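Local coordinates for protein phosphoinositol-specific phospholipase C (Pseudomonas sp., PDB 5FYP) that probably cleaves phosphoinositides as a calcium-dependent phospholipase C of a Gram-negative bacterium, on a TIM-barrel type of fold, at residues D135-V140 against S197-A202. Numbering follows the deposited sequence.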
loop_
_atom_site.group_PDB
_atom_site.type_symbol
_atom_site.label_atom_id
_atom_site.label_comp_id
_atom_site.label_asym_id
_atom_site.label_seq_id
_atom_site.Cartn_x
_atom_site.Cartn_y
_atom_site.Cartn_z
ATOM N N ASP A 135 11.858 -14.052 -1.004
ATOM C CA ASP A 135 12.565 -13.499 0.161
ATOM C C ASP A 135 11.793 -12.311 0.746
ATOM O O ASP A 135 11.749 -12.153 1.960
ATOM C CB ASP A 135 13.970 -13.073 -0.190
ATOM C CG ASP A 135 14.856 -14.228 -0.611
ATOM O OD1 ASP A 135 15.012 -15.169 0.191
ATOM O OD2 ASP A 135 15.366 -14.211 -1.754
ATOM N N PHE A 136 11.227 -11.485 -0.122
ATOM C CA PHE A 136 10.429 -10.349 0.327
ATOM C C PHE A 136 9.187 -10.804 1.091
ATOM O O PHE A 136 8.923 -10.294 2.185
ATOM C CB PHE A 136 10.112 -9.500 -0.891
ATOM C CG PHE A 136 9.453 -8.201 -0.589
ATOM C CD1 PHE A 136 10.171 -7.179 0.008
ATOM C CD2 PHE A 136 8.128 -7.983 -0.946
ATOM C CE1 PHE A 136 9.615 -5.947 0.244
ATOM C CE2 PHE A 136 7.549 -6.730 -0.724
ATOM C CZ PHE A 136 8.312 -5.742 -0.097
ATOM N N ASP A 137 8.461 -11.774 0.533
ATOM C CA ASP A 137 7.307 -12.337 1.234
ATOM C C ASP A 137 7.730 -12.927 2.574
ATOM O O ASP A 137 7.000 -12.778 3.561
ATOM C CB ASP A 137 6.598 -13.392 0.409
ATOM C CG ASP A 137 5.589 -12.824 -0.580
ATOM O OD1 ASP A 137 5.451 -11.579 -0.665
ATOM O OD2 ASP A 137 4.884 -13.634 -1.195
ATOM N N GLU A 138 8.870 -13.603 2.605
ATOM C CA GLU A 138 9.290 -14.224 3.847
ATOM C C GLU A 138 9.593 -13.168 4.920
ATOM O O GLU A 138 9.263 -13.359 6.078
ATOM C CB GLU A 138 10.461 -15.185 3.602
ATOM C CG GLU A 138 9.996 -16.464 2.915
ATOM C CD GLU A 138 11.067 -17.453 2.539
ATOM O OE1 GLU A 138 12.246 -17.130 2.606
ATOM O OE2 GLU A 138 10.684 -18.556 2.128
ATOM N N LEU A 139 10.211 -12.054 4.518
ATOM C CA LEU A 139 10.469 -10.958 5.453
ATOM C C LEU A 139 9.155 -10.402 6.005
ATOM O O LEU A 139 9.010 -10.268 7.213
ATOM C CB LEU A 139 11.258 -9.829 4.781
ATOM C CG LEU A 139 11.329 -8.521 5.566
ATOM C CD1 LEU A 139 12.020 -8.738 6.897
ATOM C CD2 LEU A 139 12.044 -7.439 4.781
ATOM N N VAL A 140 8.235 -10.029 5.115
ATOM C CA VAL A 140 7.050 -9.357 5.620
ATOM C C VAL A 140 6.198 -10.303 6.488
ATOM O O VAL A 140 5.590 -9.871 7.452
ATOM C CB VAL A 140 6.239 -8.660 4.514
ATOM C CG1 VAL A 140 7.130 -7.630 3.782
ATOM C CG2 VAL A 140 5.607 -9.616 3.529
ATOM N N SER A 197 4.689 -7.389 -12.227
ATOM C CA SER A 197 4.364 -8.606 -12.957
ATOM C C SER A 197 5.297 -9.757 -12.557
ATOM O O SER A 197 4.851 -10.887 -12.385
ATOM C CB SER A 197 4.426 -8.331 -14.446
ATOM O OG SER A 197 3.855 -9.415 -15.173
ATOM N N GLN A 198 6.559 -9.419 -12.360
ATOM C CA GLN A 198 7.542 -10.416 -11.930
ATOM C C GLN A 198 7.184 -10.952 -10.531
ATOM O O GLN A 198 7.283 -12.150 -10.274
ATOM C CB GLN A 198 8.926 -9.799 -11.923
ATOM C CG GLN A 198 9.465 -9.539 -13.327
ATOM C CD GLN A 198 10.546 -8.472 -13.373
ATOM O OE1 GLN A 198 11.113 -8.080 -12.365
ATOM N NE2 GLN A 198 10.856 -8.023 -14.549
ATOM N N TYR A 199 6.808 -10.043 -9.628
ATOM C CA TYR A 199 6.402 -10.449 -8.284
ATOM C C TYR A 199 5.193 -11.391 -8.337
ATOM O O TYR A 199 5.196 -12.464 -7.729
ATOM C CB TYR A 199 6.135 -9.202 -7.444
ATOM C CG TYR A 199 5.535 -9.540 -6.100
ATOM C CD1 TYR A 199 6.346 -9.889 -5.015
ATOM C CD2 TYR A 199 4.170 -9.556 -5.918
ATOM C CE1 TYR A 199 5.803 -10.267 -3.805
ATOM C CE2 TYR A 199 3.597 -9.916 -4.703
ATOM C CZ TYR A 199 4.430 -10.292 -3.647
ATOM O OH TYR A 199 3.846 -10.673 -2.482
ATOM N N ALA A 200 4.159 -11.014 -9.085
ATOM C CA ALA A 200 2.952 -11.816 -9.148
ATOM C C ALA A 200 3.191 -13.161 -9.824
ATOM O O ALA A 200 2.619 -14.175 -9.417
ATOM C CB ALA A 200 1.830 -11.053 -9.843
ATOM N N GLU A 201 4.023 -13.184 -10.866
ATOM C CA GLU A 201 4.349 -14.467 -11.515
ATOM C C GLU A 201 5.094 -15.395 -10.571
ATOM O O GLU A 201 4.885 -16.601 -10.603
ATOM C CB GLU A 201 5.122 -14.210 -12.808
ATOM C CG GLU A 201 4.183 -13.660 -13.861
ATOM C CD GLU A 201 4.533 -13.935 -15.265
ATOM O OE1 GLU A 201 5.740 -14.252 -15.513
ATOM O OE2 GLU A 201 3.557 -13.793 -16.062
ATOM N N ALA A 202 5.935 -14.835 -9.726
ATOM C CA ALA A 202 6.701 -15.645 -8.770
ATOM C C ALA A 202 5.824 -16.182 -7.625
ATOM O O ALA A 202 5.987 -17.330 -7.231
ATOM C CB ALA A 202 7.849 -14.840 -8.200
#
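The phenol hydroxyl of Y199 donates a hydrogen bond to the carboxylate of D137, joining helices 133-144 and 193-203 of a fold of the TIM-barrel class. OH of Y199 lies 2.6 Å from OD1 of D137, against 3.4 Å from OD2 of D137, so one oxygen carries the bond. OD1 accepts through its syn lone pair and sits in the plane of the tyrosine ring, at its edge, while the carboxylate plane is turned 78° from that ring. The backbones stay well apart, the nearest CA atoms, those of F136 and Y199, being 9.5 Å from each other; with CG anti to the backbone N (chi1 172°), the Y199 side chain makes the connection. Beside the bond, CD2 of F136 meets CE1 of Y199 at 4.3 Å, a loose apolar contact in which CE1 approaches the edge of the phenylalanine ring. The F136 ring in turn meets the F51 ring, their planes about 5° apart, and meets W66 edge-to-face.

The second shell fixes the acceptor. OD2 of D137 forms a salt bridge with NE of R203 and accepts a hydrogen bond from the backbone N of K208. Replacing this aspartate by alanine is likely to leave the buried Y199 hydroxyl without its short acceptor, and R203 and the K208 amide without their mate. Helix 193-203 is thus tied twice to D137, by OH of Y199 at OD1 and by NE of R203, its last residue, at OD2.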